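Local coordinates for eukaryotic peptide chain release factor GTP-binding subunit (Schizosaccharomyces pombe, PDB 1R5B), which belongs to the elongation factor Tu family of P-loop proteins and is the GTP-binding, eRF3-type subunit of the eukaryotic peptide chain release factor, at residues A[276-281]-A[344-349]; A[286-291]-A[336-341]; A[298-303]-A[315-320]; A[305-310]-A[357-362]; A[391-396]-A[430-435]. All blocks are in the same frame, centred on the assembly; numbering follows the deposited sequence.

Interaction 1 of 5, residues A[276-281]-A[344-349]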
# COMPACT_ATOMS: atom_id res chain seq x y z
N MET A 276 -13.48 4.10 -1.36
CA MET A 276 -13.04 5.07 -2.37
C MET A 276 -13.64 6.43 -2.04
O MET A 276 -14.81 6.66 -2.31
CB MET A 276 -13.48 4.68 -3.79
CG MET A 276 -12.98 5.67 -4.86
SD MET A 276 -13.78 5.63 -6.46
CE MET A 276 -15.03 6.63 -6.21
N PRO A 277 -12.84 7.33 -1.47
CA PRO A 277 -13.25 8.73 -1.32
C PRO A 277 -13.56 9.36 -2.68
O PRO A 277 -12.84 9.10 -3.64
CB PRO A 277 -12.03 9.39 -0.68
CG PRO A 277 -11.26 8.27 -0.05
CD PRO A 277 -11.50 7.08 -0.91
N ILE A 278 -14.61 10.17 -2.74
CA ILE A 278 -15.05 10.78 -4.00
C ILE A 278 -14.29 12.07 -4.21
O ILE A 278 -14.46 13.00 -3.44
CB ILE A 278 -16.56 11.05 -3.96
CG1 ILE A 278 -17.32 9.72 -3.82
CG2 ILE A 278 -16.99 11.82 -5.20
CD1 ILE A 278 -18.81 9.88 -3.57
N ALA A 279 -13.43 12.12 -5.22
CA ALA A 279 -12.71 13.34 -5.56
C ALA A 279 -13.51 14.26 -6.48
O ALA A 279 -13.38 15.47 -6.39
CB ALA A 279 -11.37 13.00 -6.19
N SER A 280 -14.32 13.70 -7.37
CA SER A 280 -15.12 14.53 -8.27
C SER A 280 -16.51 14.00 -8.50
O SER A 280 -16.80 12.84 -8.22
CB SER A 280 -14.43 14.68 -9.62
OG SER A 280 -13.13 15.19 -9.43
N LYS A 281 -17.36 14.87 -9.03
CA LYS A 281 -18.72 14.51 -9.41
C LYS A 281 -19.10 15.33 -10.63
O LYS A 281 -19.19 16.55 -10.55
CB LYS A 281 -19.69 14.79 -8.26
CG LYS A 281 -21.14 14.41 -8.57
CD LYS A 281 -22.08 14.68 -7.40
CE LYS A 281 -23.51 14.22 -7.71
NZ LYS A 281 -24.54 14.99 -6.94
N SER A 344 -28.67 12.41 -5.34
CA SER A 344 -28.87 13.85 -5.20
C SER A 344 -28.16 14.45 -3.98
O SER A 344 -27.93 15.66 -3.95
CB SER A 344 -30.37 14.19 -5.18
OG SER A 344 -31.04 13.58 -4.10
N ASP A 345 -27.82 13.63 -2.99
CA ASP A 345 -27.10 14.11 -1.80
C ASP A 345 -25.60 13.78 -1.81
O ASP A 345 -24.86 14.23 -0.94
CB ASP A 345 -27.71 13.54 -0.52
CG ASP A 345 -29.06 14.12 -0.21
OD1 ASP A 345 -29.28 15.33 -0.44
OD2 ASP A 345 -29.97 13.43 0.28
N VAL A 346 -25.17 13.00 -2.79
CA VAL A 346 -23.77 12.62 -2.92
C VAL A 346 -22.91 13.83 -3.22
O VAL A 346 -23.14 14.53 -4.21
CB VAL A 346 -23.57 11.60 -4.06
CG1 VAL A 346 -22.09 11.23 -4.20
CG2 VAL A 346 -24.41 10.36 -3.82
N GLN A 347 -21.92 14.09 -2.38
CA GLN A 347 -20.97 15.17 -2.64
C GLN A 347 -19.55 14.67 -2.49
O GLN A 347 -19.34 13.52 -2.11
CB GLN A 347 -21.24 16.37 -1.73
CG GLN A 347 -21.09 16.10 -0.23
CD GLN A 347 -21.64 17.23 0.65
OE1 GLN A 347 -21.06 17.57 1.68
NE2 GLN A 347 -22.77 17.81 0.23
N THR A 348 -18.57 15.51 -2.80
CA THR A 348 -17.17 15.10 -2.66
C THR A 348 -16.81 15.06 -1.18
O THR A 348 -17.31 15.85 -0.39
CB THR A 348 -16.22 16.05 -3.43
OG1 THR A 348 -16.20 17.34 -2.81
CG2 THR A 348 -16.71 16.31 -4.85
N GLY A 349 -15.98 14.10 -0.80
CA GLY A 349 -15.61 13.93 0.58
C GLY A 349 -16.35 12.76 1.17
O GLY A 349 -15.89 12.16 2.15

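Interaction 2 of 5, residues A[286-291]-A[336-341]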
# COMPACT_ATOMS: atom_id res chain seq x y z
N GLY A 286 -25.34 10.07 -17.30
CA GLY A 286 -25.51 9.54 -15.96
C GLY A 286 -24.46 10.17 -15.06
O GLY A 286 -23.55 10.85 -15.55
N THR A 287 -24.57 9.94 -13.76
CA THR A 287 -23.67 10.56 -12.79
C THR A 287 -22.33 9.82 -12.73
O THR A 287 -22.29 8.61 -12.86
CB THR A 287 -24.34 10.61 -11.39
OG1 THR A 287 -25.44 11.52 -11.42
CG2 THR A 287 -23.41 11.21 -10.34
N ILE A 288 -21.25 10.57 -12.55
CA ILE A 288 -19.90 10.02 -12.52
C ILE A 288 -19.22 10.39 -11.20
O ILE A 288 -19.25 11.56 -10.81
CB ILE A 288 -19.05 10.54 -13.70
CG1 ILE A 288 -19.70 10.21 -15.05
CG2 ILE A 288 -17.63 9.96 -13.64
CD1 ILE A 288 -19.93 8.72 -15.30
N LEU A 289 -18.61 9.41 -10.55
CA LEU A 289 -17.88 9.65 -9.31
C LEU A 289 -16.43 9.20 -9.50
O LEU A 289 -16.18 8.01 -9.71
CB LEU A 289 -18.53 8.90 -8.15
CG LEU A 289 -20.00 9.23 -7.90
CD1 LEU A 289 -20.55 8.38 -6.78
CD2 LEU A 289 -20.17 10.71 -7.57
N GLU A 290 -15.51 10.15 -9.43
CA GLU A 290 -14.09 9.88 -9.62
C GLU A 290 -13.38 9.84 -8.28
O GLU A 290 -13.75 10.56 -7.36
CB GLU A 290 -13.44 10.92 -10.56
CG GLU A 290 -12.39 11.85 -9.94
CD GLU A 290 -10.95 11.42 -10.22
OE1 GLU A 290 -10.30 12.08 -11.08
OE2 GLU A 290 -10.46 10.44 -9.58
N GLY A 291 -12.37 8.98 -8.18
CA GLY A 291 -11.57 8.85 -6.97
C GLY A 291 -10.54 7.75 -7.05
O GLY A 291 -10.46 7.03 -8.04
N ARG A 336 -13.05 6.17 -12.58
CA ARG A 336 -14.22 7.01 -12.83
C ARG A 336 -15.41 6.07 -12.99
O ARG A 336 -15.43 5.23 -13.89
CB ARG A 336 -14.02 7.85 -14.09
CG ARG A 336 -12.93 8.89 -13.94
CD ARG A 336 -11.91 8.90 -15.07
NE ARG A 336 -10.76 9.77 -14.78
CZ ARG A 336 -10.23 10.65 -15.63
NH1 ARG A 336 -10.71 10.81 -16.86
NH2 ARG A 336 -9.19 11.39 -15.25
N LEU A 337 -16.38 6.22 -12.10
CA LEU A 337 -17.47 5.28 -11.97
C LEU A 337 -18.79 5.92 -12.35
O LEU A 337 -19.22 6.87 -11.70
CB LEU A 337 -17.56 4.83 -10.52
CG LEU A 337 -16.28 4.32 -9.85
CD1 LEU A 337 -16.62 3.84 -8.46
CD2 LEU A 337 -15.61 3.20 -10.65
N ARG A 338 -19.44 5.43 -13.40
CA ARG A 338 -20.83 5.79 -13.60
C ARG A 338 -21.67 5.05 -12.57
O ARG A 338 -21.45 3.87 -12.31
CB ARG A 338 -21.33 5.46 -15.01
CG ARG A 338 -22.77 5.92 -15.24
CD ARG A 338 -23.25 5.86 -16.67
NE ARG A 338 -22.51 6.77 -17.54
CZ ARG A 338 -21.46 6.44 -18.28
NH1 ARG A 338 -20.98 5.20 -18.28
NH2 ARG A 338 -20.88 7.36 -19.04
N VAL A 339 -22.63 5.76 -11.98
CA VAL A 339 -23.50 5.18 -10.95
C VAL A 339 -24.97 5.44 -11.25
O VAL A 339 -25.31 6.37 -11.97
CB VAL A 339 -23.15 5.71 -9.54
CG1 VAL A 339 -21.73 5.35 -9.18
CG2 VAL A 339 -23.37 7.21 -9.42
N ARG A 340 -25.82 4.61 -10.67
CA ARG A 340 -27.26 4.62 -10.93
C ARG A 340 -28.01 4.61 -9.61
O ARG A 340 -27.62 3.91 -8.67
CB ARG A 340 -27.63 3.38 -11.75
CG ARG A 340 -29.10 3.22 -12.06
CD ARG A 340 -29.46 1.87 -12.63
NE ARG A 340 -29.51 1.88 -14.09
CZ ARG A 340 -30.60 1.68 -14.83
NH1 ARG A 340 -31.79 1.44 -14.27
NH2 ARG A 340 -30.51 1.71 -16.15
N GLY A 341 -29.11 5.38 -9.56
CA GLY A 341 -29.95 5.52 -8.37
C GLY A 341 -30.07 6.96 -7.88
O GLY A 341 -29.75 7.92 -8.61
O HOH W 1 -8.08 11.07 -12.00

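Interaction 3 of 5, residues A[298-303]-A[315-320]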
# COMPACT_ATOMS: atom_id res chain seq x y z
N ILE A 298 -13.69 -3.51 -6.84
CA ILE A 298 -15.02 -3.21 -7.37
C ILE A 298 -15.17 -3.84 -8.77
O ILE A 298 -14.27 -3.77 -9.60
CB ILE A 298 -15.25 -1.67 -7.36
CG1 ILE A 298 -16.69 -1.30 -7.66
CG2 ILE A 298 -14.36 -0.96 -8.38
CD1 ILE A 298 -17.60 -1.46 -6.52
N LYS A 299 -16.31 -4.49 -8.99
CA LYS A 299 -16.68 -5.07 -10.28
C LYS A 299 -17.73 -4.17 -10.94
O LYS A 299 -18.40 -3.40 -10.27
CB LYS A 299 -17.29 -6.47 -10.08
CG LYS A 299 -16.28 -7.62 -9.86
CD LYS A 299 -16.62 -8.53 -8.64
CE LYS A 299 -17.19 -9.90 -9.00
NZ LYS A 299 -16.53 -11.02 -8.25
N LYS A 300 -17.87 -4.29 -12.25
CA LYS A 300 -18.98 -3.65 -12.94
C LYS A 300 -20.28 -4.30 -12.48
O LYS A 300 -20.34 -5.52 -12.28
CB LYS A 300 -18.83 -3.81 -14.46
CG LYS A 300 -19.78 -2.97 -15.30
CD LYS A 300 -19.75 -3.40 -16.76
CE LYS A 300 -20.95 -2.88 -17.56
NZ LYS A 300 -20.71 -1.53 -18.11
N ASN A 301 -21.32 -3.48 -12.33
CA ASN A 301 -22.62 -3.90 -11.80
C ASN A 301 -22.58 -4.38 -10.35
O ASN A 301 -23.18 -5.39 -10.00
CB ASN A 301 -23.25 -4.95 -12.70
CG ASN A 301 -23.40 -4.46 -14.13
OD1 ASN A 301 -24.28 -3.64 -14.43
ND2 ASN A 301 -22.54 -4.95 -15.01
N SER A 302 -21.86 -3.64 -9.52
CA SER A 302 -21.81 -3.88 -8.09
C SER A 302 -22.50 -2.74 -7.36
O SER A 302 -22.38 -1.58 -7.75
CB SER A 302 -20.37 -3.96 -7.62
OG SER A 302 -19.66 -4.92 -8.38
N ASN A 303 -23.22 -3.07 -6.30
CA ASN A 303 -23.79 -2.06 -5.43
C ASN A 303 -22.70 -1.52 -4.52
O ASN A 303 -21.77 -2.24 -4.18
CB ASN A 303 -24.93 -2.64 -4.59
CG ASN A 303 -26.20 -2.85 -5.39
OD1 ASN A 303 -26.31 -2.41 -6.53
ND2 ASN A 303 -27.16 -3.51 -4.79
N VAL A 315 -22.87 0.73 -9.30
CA VAL A 315 -21.83 1.06 -10.27
C VAL A 315 -22.09 0.33 -11.60
O VAL A 315 -21.94 -0.88 -11.69
CB VAL A 315 -20.45 0.66 -9.71
CG1 VAL A 315 -19.36 0.82 -10.77
CG2 VAL A 315 -20.14 1.49 -8.47
N THR A 316 -22.50 1.07 -12.64
CA THR A 316 -22.81 0.48 -13.95
C THR A 316 -21.63 0.48 -14.93
O THR A 316 -21.69 -0.19 -15.97
CB THR A 316 -24.02 1.19 -14.61
OG1 THR A 316 -23.72 2.58 -14.82
CG2 THR A 316 -25.23 1.19 -13.68
N ALA A 317 -20.58 1.22 -14.61
CA ALA A 317 -19.39 1.24 -15.46
C ALA A 317 -18.17 1.79 -14.74
O ALA A 317 -18.30 2.65 -13.88
CB ALA A 317 -19.65 2.02 -16.74
N ILE A 318 -17.00 1.30 -15.12
CA ILE A 318 -15.72 1.73 -14.58
C ILE A 318 -14.80 2.18 -15.72
O ILE A 318 -14.76 1.55 -16.77
CB ILE A 318 -15.04 0.56 -13.82
CG1 ILE A 318 -16.01 -0.04 -12.79
CG2 ILE A 318 -13.76 1.02 -13.14
CD1 ILE A 318 -15.50 -1.32 -12.16
N TYR A 319 -14.06 3.26 -15.49
CA TYR A 319 -13.11 3.79 -16.48
C TYR A 319 -11.80 4.18 -15.79
O TYR A 319 -11.81 4.68 -14.67
CB TYR A 319 -13.68 5.03 -17.19
CG TYR A 319 -14.98 4.81 -17.93
CD1 TYR A 319 -16.21 5.03 -17.31
CD2 TYR A 319 -14.99 4.42 -19.27
CE1 TYR A 319 -17.42 4.86 -18.00
CE2 TYR A 319 -16.19 4.24 -19.97
CZ TYR A 319 -17.39 4.46 -19.33
OH TYR A 319 -18.57 4.27 -20.01
N ASP A 320 -10.68 3.98 -16.47
CA ASP A 320 -9.37 4.36 -15.90
C ASP A 320 -9.04 5.78 -16.31
O ASP A 320 -9.81 6.42 -17.03
CB ASP A 320 -8.27 3.40 -16.35
CG ASP A 320 -8.15 3.30 -17.85
OD1 ASP A 320 -8.41 4.30 -18.55
OD2 ASP A 320 -7.81 2.25 -18.42

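Interaction 4 of 5, residues A[305-310]-A[357-362]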
# COMPACT_ATOMS: atom_id res chain seq x y z
N LEU A 305 -22.15 1.60 -1.15
CA LEU A 305 -22.81 2.45 -0.16
C LEU A 305 -22.10 3.78 -0.15
O LEU A 305 -20.89 3.84 -0.21
CB LEU A 305 -22.72 1.79 1.22
CG LEU A 305 -23.49 2.49 2.33
CD1 LEU A 305 -25.00 2.42 2.08
CD2 LEU A 305 -23.15 1.86 3.67
N VAL A 306 -22.87 4.86 -0.11
CA VAL A 306 -22.28 6.16 0.12
C VAL A 306 -22.40 6.45 1.60
O VAL A 306 -23.51 6.63 2.11
CB VAL A 306 -22.98 7.29 -0.66
CG1 VAL A 306 -22.18 8.59 -0.51
CG2 VAL A 306 -23.15 6.94 -2.13
N MET A 307 -21.28 6.48 2.30
CA MET A 307 -21.23 7.03 3.67
C MET A 307 -20.86 8.52 3.61
O MET A 307 -20.17 8.93 2.68
CB MET A 307 -20.25 6.23 4.53
CG MET A 307 -20.76 4.84 4.92
SD MET A 307 -22.44 4.83 5.51
CE MET A 307 -22.18 5.24 7.11
N PRO A 308 -21.27 9.33 4.58
CA PRO A 308 -21.99 8.92 5.80
C PRO A 308 -23.53 8.87 5.70
O PRO A 308 -24.17 8.61 6.71
CB PRO A 308 -21.60 10.04 6.77
CG PRO A 308 -21.57 11.27 5.90
CD PRO A 308 -21.03 10.79 4.56
N ILE A 309 -24.09 9.11 4.52
CA ILE A 309 -25.53 9.24 4.35
C ILE A 309 -26.30 7.90 4.26
O ILE A 309 -27.53 7.89 4.29
CB ILE A 309 -25.86 10.14 3.12
CG1 ILE A 309 -25.24 9.59 1.83
CG2 ILE A 309 -25.37 11.56 3.38
CD1 ILE A 309 -25.81 10.22 0.58
N ASN A 310 -25.58 6.79 4.14
CA ASN A 310 -26.18 5.47 4.11
C ASN A 310 -27.10 5.23 2.90
O ASN A 310 -28.17 4.61 3.01
CB ASN A 310 -26.92 5.22 5.43
CG ASN A 310 -27.01 3.74 5.80
OD1 ASN A 310 -26.12 2.96 5.46
ND2 ASN A 310 -28.09 3.36 6.49
N ASN A 357 -19.50 -4.27 5.00
CA ASN A 357 -18.60 -3.74 6.03
C ASN A 357 -18.16 -2.32 5.67
O ASN A 357 -17.04 -2.10 5.26
CB ASN A 357 -17.37 -4.65 6.18
CG ASN A 357 -17.75 -6.06 6.61
OD1 ASN A 357 -18.28 -6.26 7.71
ND2 ASN A 357 -17.49 -7.04 5.75
N PRO A 358 -19.05 -1.36 5.84
CA PRO A 358 -18.80 -0.01 5.35
C PRO A 358 -17.67 0.71 6.08
O PRO A 358 -17.45 0.45 7.26
CB PRO A 358 -20.12 0.70 5.63
CG PRO A 358 -20.65 -0.02 6.83
CD PRO A 358 -20.34 -1.45 6.55
N VAL A 359 -16.96 1.59 5.39
CA VAL A 359 -16.04 2.51 6.01
C VAL A 359 -16.71 3.20 7.19
O VAL A 359 -17.90 3.53 7.10
CB VAL A 359 -15.57 3.60 5.02
CG1 VAL A 359 -16.67 4.59 4.70
CG2 VAL A 359 -14.39 4.33 5.57
N HIS A 360 -15.97 3.42 8.26
CA HIS A 360 -16.50 4.10 9.43
C HIS A 360 -16.76 5.58 9.17
O HIS A 360 -16.15 6.17 8.30
CB HIS A 360 -15.56 3.95 10.62
CG HIS A 360 -15.50 2.56 11.14
ND1 HIS A 360 -16.09 2.19 12.33
CD2 HIS A 360 -14.92 1.44 10.63
CE1 HIS A 360 -15.87 0.90 12.54
NE2 HIS A 360 -15.17 0.43 11.52
N ALA A 361 -17.68 6.14 9.93
CA ALA A 361 -17.95 7.55 9.92
C ALA A 361 -18.33 7.92 11.34
O ALA A 361 -19.00 7.16 12.03
CB ALA A 361 -19.06 7.88 8.99
N THR A 362 -17.89 9.09 11.77
CA THR A 362 -18.08 9.49 13.16
C THR A 362 -17.97 10.99 13.31
O THR A 362 -17.57 11.68 12.38
CB THR A 362 -17.04 8.77 14.05
OG1 THR A 362 -17.38 8.88 15.43
CG2 THR A 362 -15.68 9.45 13.96

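Interaction 5 of 5, residues A[391-396]-A[430-435]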
# COMPACT_ATOMS: atom_id res chain seq x y z
N ALA A 391 -12.14 15.15 1.88
CA ALA A 391 -13.29 15.54 2.71
C ALA A 391 -13.55 17.05 2.81
O ALA A 391 -14.50 17.55 2.19
CB ALA A 391 -13.19 14.91 4.09
N VAL A 392 -12.76 17.78 3.60
CA VAL A 392 -13.03 19.21 3.87
C VAL A 392 -14.30 19.40 4.73
O VAL A 392 -15.41 19.38 4.20
CB VAL A 392 -13.18 20.07 2.55
CG1 VAL A 392 -13.52 21.53 2.88
CG2 VAL A 392 -11.92 19.99 1.67
N GLU A 393 -14.13 19.60 6.04
CA GLU A 393 -15.29 19.74 6.92
C GLU A 393 -15.17 20.85 7.99
O GLU A 393 -15.23 22.04 7.66
CB GLU A 393 -15.67 18.38 7.52
CG GLU A 393 -17.08 18.32 8.10
CD GLU A 393 -18.10 19.14 7.31
OE1 GLU A 393 -18.48 18.70 6.20
OE2 GLU A 393 -18.52 20.22 7.79
N GLU A 394 -15.01 20.47 9.26
CA GLU A 394 -15.18 21.41 10.38
C GLU A 394 -14.87 20.68 11.68
O GLU A 394 -15.47 19.65 11.97
CB GLU A 394 -16.62 21.94 10.42
CG GLU A 394 -16.90 22.98 11.51
CD GLU A 394 -16.49 24.39 11.11
OE1 GLU A 394 -15.40 24.55 10.51
OE2 GLU A 394 -17.26 25.34 11.39
N VAL A 395 -13.95 21.21 12.47
CA VAL A 395 -13.46 20.47 13.62
C VAL A 395 -13.02 21.35 14.78
O VAL A 395 -12.60 22.49 14.59
CB VAL A 395 -12.28 19.57 13.21
CG1 VAL A 395 -11.04 20.41 12.88
CG2 VAL A 395 -11.97 18.54 14.29
N SER A 396 -13.12 20.79 15.99
CA SER A 396 -12.76 21.47 17.23
C SER A 396 -12.24 20.47 18.26
O SER A 396 -12.55 19.27 18.19
CB SER A 396 -13.98 22.20 17.81
OG SER A 396 -15.02 21.28 18.09
N THR A 430 -16.65 16.95 15.02
CA THR A 430 -17.19 17.65 13.84
C THR A 430 -18.67 17.98 14.01
O THR A 430 -19.32 17.42 14.89
CB THR A 430 -17.02 16.79 12.60
OG1 THR A 430 -17.47 15.46 12.89
CG2 THR A 430 -15.56 16.61 12.26
N GLN A 431 -19.19 18.88 13.16
CA GLN A 431 -20.61 19.27 13.21
C GLN A 431 -21.51 18.26 12.49
O GLN A 431 -22.67 18.09 12.86
CB GLN A 431 -20.84 20.66 12.60
CG GLN A 431 -20.34 21.83 13.44
CD GLN A 431 -21.03 21.91 14.79
OE1 GLN A 431 -22.03 22.60 14.94
NE2 GLN A 431 -20.49 21.20 15.78
N THR A 432 -20.96 17.61 11.46
CA THR A 432 -21.66 16.51 10.79
C THR A 432 -20.67 15.39 10.50
O THR A 432 -19.52 15.66 10.20
CB THR A 432 -22.33 16.98 9.48
OG1 THR A 432 -21.34 17.43 8.55
CG2 THR A 432 -23.22 18.22 9.71
N PRO A 433 -21.13 14.13 10.56
CA PRO A 433 -20.23 12.98 10.46
C PRO A 433 -19.33 12.97 9.22
O PRO A 433 -19.76 13.37 8.15
CB PRO A 433 -21.21 11.79 10.42
CG PRO A 433 -22.43 12.26 11.05
CD PRO A 433 -22.54 13.71 10.69
N VAL A 434 -18.10 12.51 9.37
CA VAL A 434 -17.20 12.37 8.23
C VAL A 434 -16.54 11.00 8.26
O VAL A 434 -16.31 10.43 9.32
CB VAL A 434 -16.17 13.55 8.12
CG1 VAL A 434 -16.10 14.35 9.41
CG2 VAL A 434 -14.78 13.08 7.69
N CYS A 435 -16.27 10.46 7.07
CA CYS A 435 -15.71 9.13 6.95
C CYS A 435 -14.25 9.17 7.28
O CYS A 435 -13.54 10.07 6.88
CB CYS A 435 -15.89 8.58 5.55
SG CYS A 435 -17.63 8.52 5.06

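Interaction 1 of 5, residues A[276-281]-A[344-349]
K281 reaches over to the loop 344-349 with a fully extended side chain. CG stands anti to the backbone N (chi1 -179°), and CB and CG pack against L289 CD2. CD then comes within 3.4 Å of V346 O, CE passes 3.5 Å from V346 O, and NZ closes the approach with a hydrogen bond of 3.1 Å to V346 O. The ammonium lies in the carbonyl plane, and it also gives a weak bond to D343 O. A lysine suits this place because its methylenes can cover apolar neighbours while its charge stays at the polar edge of the loop. I278 takes the inner side: its CD1 meets V346 CG1 at 3.6 Å, the two side chains crossing at about a right angle. T348 lays its CG2 3.8 Å from A279 O. G349 has a positive phi (104°), a conformation that glycine adopts readily. In strand 275-283 the extra residue of the pair A279 and S280, set against E290, forms a classic beta bulge. Among the neighbouring strands, I278, K281 and V346 all rest on L289 of strand 287-292, and I278 also packs on L352 of strand 351-353.

Interaction 2 of 5, residues A[286-291]-A[336-341]
L289 and L337 are joined by a reciprocal pair of backbone hydrogen bonds, L289 N to L337 O at 2.9 Å and L337 N to L289 O at 3.0 Å, and V339 N adds a further bond to T287 O. Next outward comes the link between E290 and R336: a water donates a hydrogen bond to E290 OE1 at 2.6 Å and accepts a weak one from R336 NH2, lying at the guanidinium edge in its plane. R336 NH1 has its own salt bridge to D323. The two strands, 148° apart in direction, are antiparallel neighbours in the beta barrel that follows the nucleotide-binding domain in translation factors of this family. On the face carrying I288 and R338, I288 CD1 sits over one face of the R338 guanidinium, 3.7 Å above its plane and shifted from the centre of the group, and touches R338 CB at 3.6 Å. The arginine's flat, weakly hydrated face suits such a methyl, while NH1 bonds Y319 OH. T287 OG1, on the other face, is hydrogen-bonded to K283 NZ and D343 OD2. There too, L289 CD1 fits against both methyls of V339, 4.0 Å from V339 CG2, the side chains crossing at about a right angle.

Interaction 3 of 5, residues A[298-303]-A[315-320]
K300 NZ donates to T316 O at 2.7 Å, meeting the oxygen in its carbonyl plane with a C=O...N angle of 156°. The lysine runs extended past its acceptor, K300 CG lying 3.4 Å from T316 O, and only the final turn at chi4 (87°) brings NZ onto the oxygen. NZ also passes near the A317 methyl, and the ammonium has a second, long and weak ion pair with E325. Nearby, V315 N bonds S302 O at 2.8 Å, whereas the bond from N301 N to V315 O is weak because its N-H points off line (128°). Opposite the single residue V315 the chain fits in two, N301 and S302, as a G1 beta bulge. The first bulge residue takes a left-handed backbone conformation that asparagine tolerates better than most residues with a side chain. S302 OG ties the turn from within by a hydrogen bond to K299 O at 2.7 Å, coming from above the carbonyl plane. On the buried side, I318 crosses I298 obliquely, its CD1 4.0 Å from I298 CG2 and 3.8 Å from I298 O. The contact thus sits where strand 297-299 turns into the hairpin of strands 302-307 and 311-319. Its chemistry is divided: polar groups bind backbone carbonyls around the bulge, while isoleucine and valine branches pack inward, which implies a corner fixed both by directional bonds and by hydrophobic contact.

Interaction 4 of 5, residues A[305-310]-A[357-362]
P308 and P358 bring the rings of this contact, and both are touched at CB. P358 CB meets L305 CD2 at 3.8 Å, the two side chains crossing at a slant, with M307 CG a little farther from P358 CB at 4.2 Å. P308 CB meets A361 CB at 4.0 Å. The peptide bond before P308 is cis, which bends the chain sharply as strand 302-307 ends, and the ring also packs on P433, C435 and Y350. Between the prolines lies M307. Its CB touches V359 CG1 at 3.9 Å, the two side chains sliding past each other in opposite directions, and its CG comes 3.8 Å from V359 O. Bends at chi2 and chi3 turn the thioether back, and CE reaches only loosely toward A361 CB, at 4.5 Å. A flexible methionine suits a place where it must follow the contour of a proline, a valine and an alanine together. The two backbones run nearly the same way without pairing: L305 and M307 bond instead to T353 and V351, and T362 bonds to V434. The contact therefore leans the edge of one beta domain on the linker and short strand that lead to the next. Apart from the approach of M307 to one carbonyl, its chemistry is apolar, consistent with a contact that depends on shape and on burial of hydrocarbon.

Interaction 5 of 5, residues A[391-396]-A[430-435]
T430 makes the tight part of this contact, pressed against the backbone carbonyl of E394: T430 CG2 lies 3.1 Å from E394 O, a tight approach, and T430 CA makes a CA-H...O contact with the same oxygen at 3.2 Å. CG2 stands anti to the carbonyl carbon of its own residue, a setting that puts this methyl against E394 O and leaves OG1 to make a weak hydrogen bond to T432 O. Threonine thus serves both sides, a methyl for the neighbouring loop and a hydroxyl for its own turn, where the chain rounds a corner at Q431 and T432.

The rest is looser. At the far end A391 CB meets V434 CG2 at 4.3 Å and E393 CG meets V434 CG1 at the same distance, although V434 is buried and also leans on I388. On the outer side Q431 and T432 are exposed, and E393 and E394 partly so. E394 and Q431 lie side by side with CG atoms 4.1 Å apart, the carboxylate and amide planes turned 55° against each other. E393 crosses T432 at about a right angle, its CD 3.9 Å from T432 OG1. Long polar residues suit this outer side because their methylenes can pack there. Backbone bonds of E393 to M386, of S396 to E429 and of T430 to T363 fix the two segments in the C-terminal beta domain. The chemistry implies a contact resting on methyl and methylene packing and a C-H...O approach, while the polar ends of E394 and Q431 diverge from their neighbouring CG atoms and the E393 carboxylate stays near T432 OG1 without a clear bond.

Overall arrangement
Interactions 1, 2 and 3 follow one another through a single antiparallel sheet. Interactions 1 and 2 lie with centres 9 Å apart and meet at the bulge, where A279 N is 2.7 Å from E290 O; interactions 2 and 3, also 9 Å apart, join through R336 N and Y319 O at 2.8 Å. Interaction 4 uses strand 302-307, as interaction 3 does, and touches interaction 1 through V346 and V306. It meets interaction 5, 14 Å away, where T362 O and V434 N, probably hydrogen-bonded, pair strands 361-362 and 433-435. Interactions 3 and 5 are the farthest apart, about 28 Å between centres. None includes the probable P-loop; all lie in the beta domains and their connecting loops.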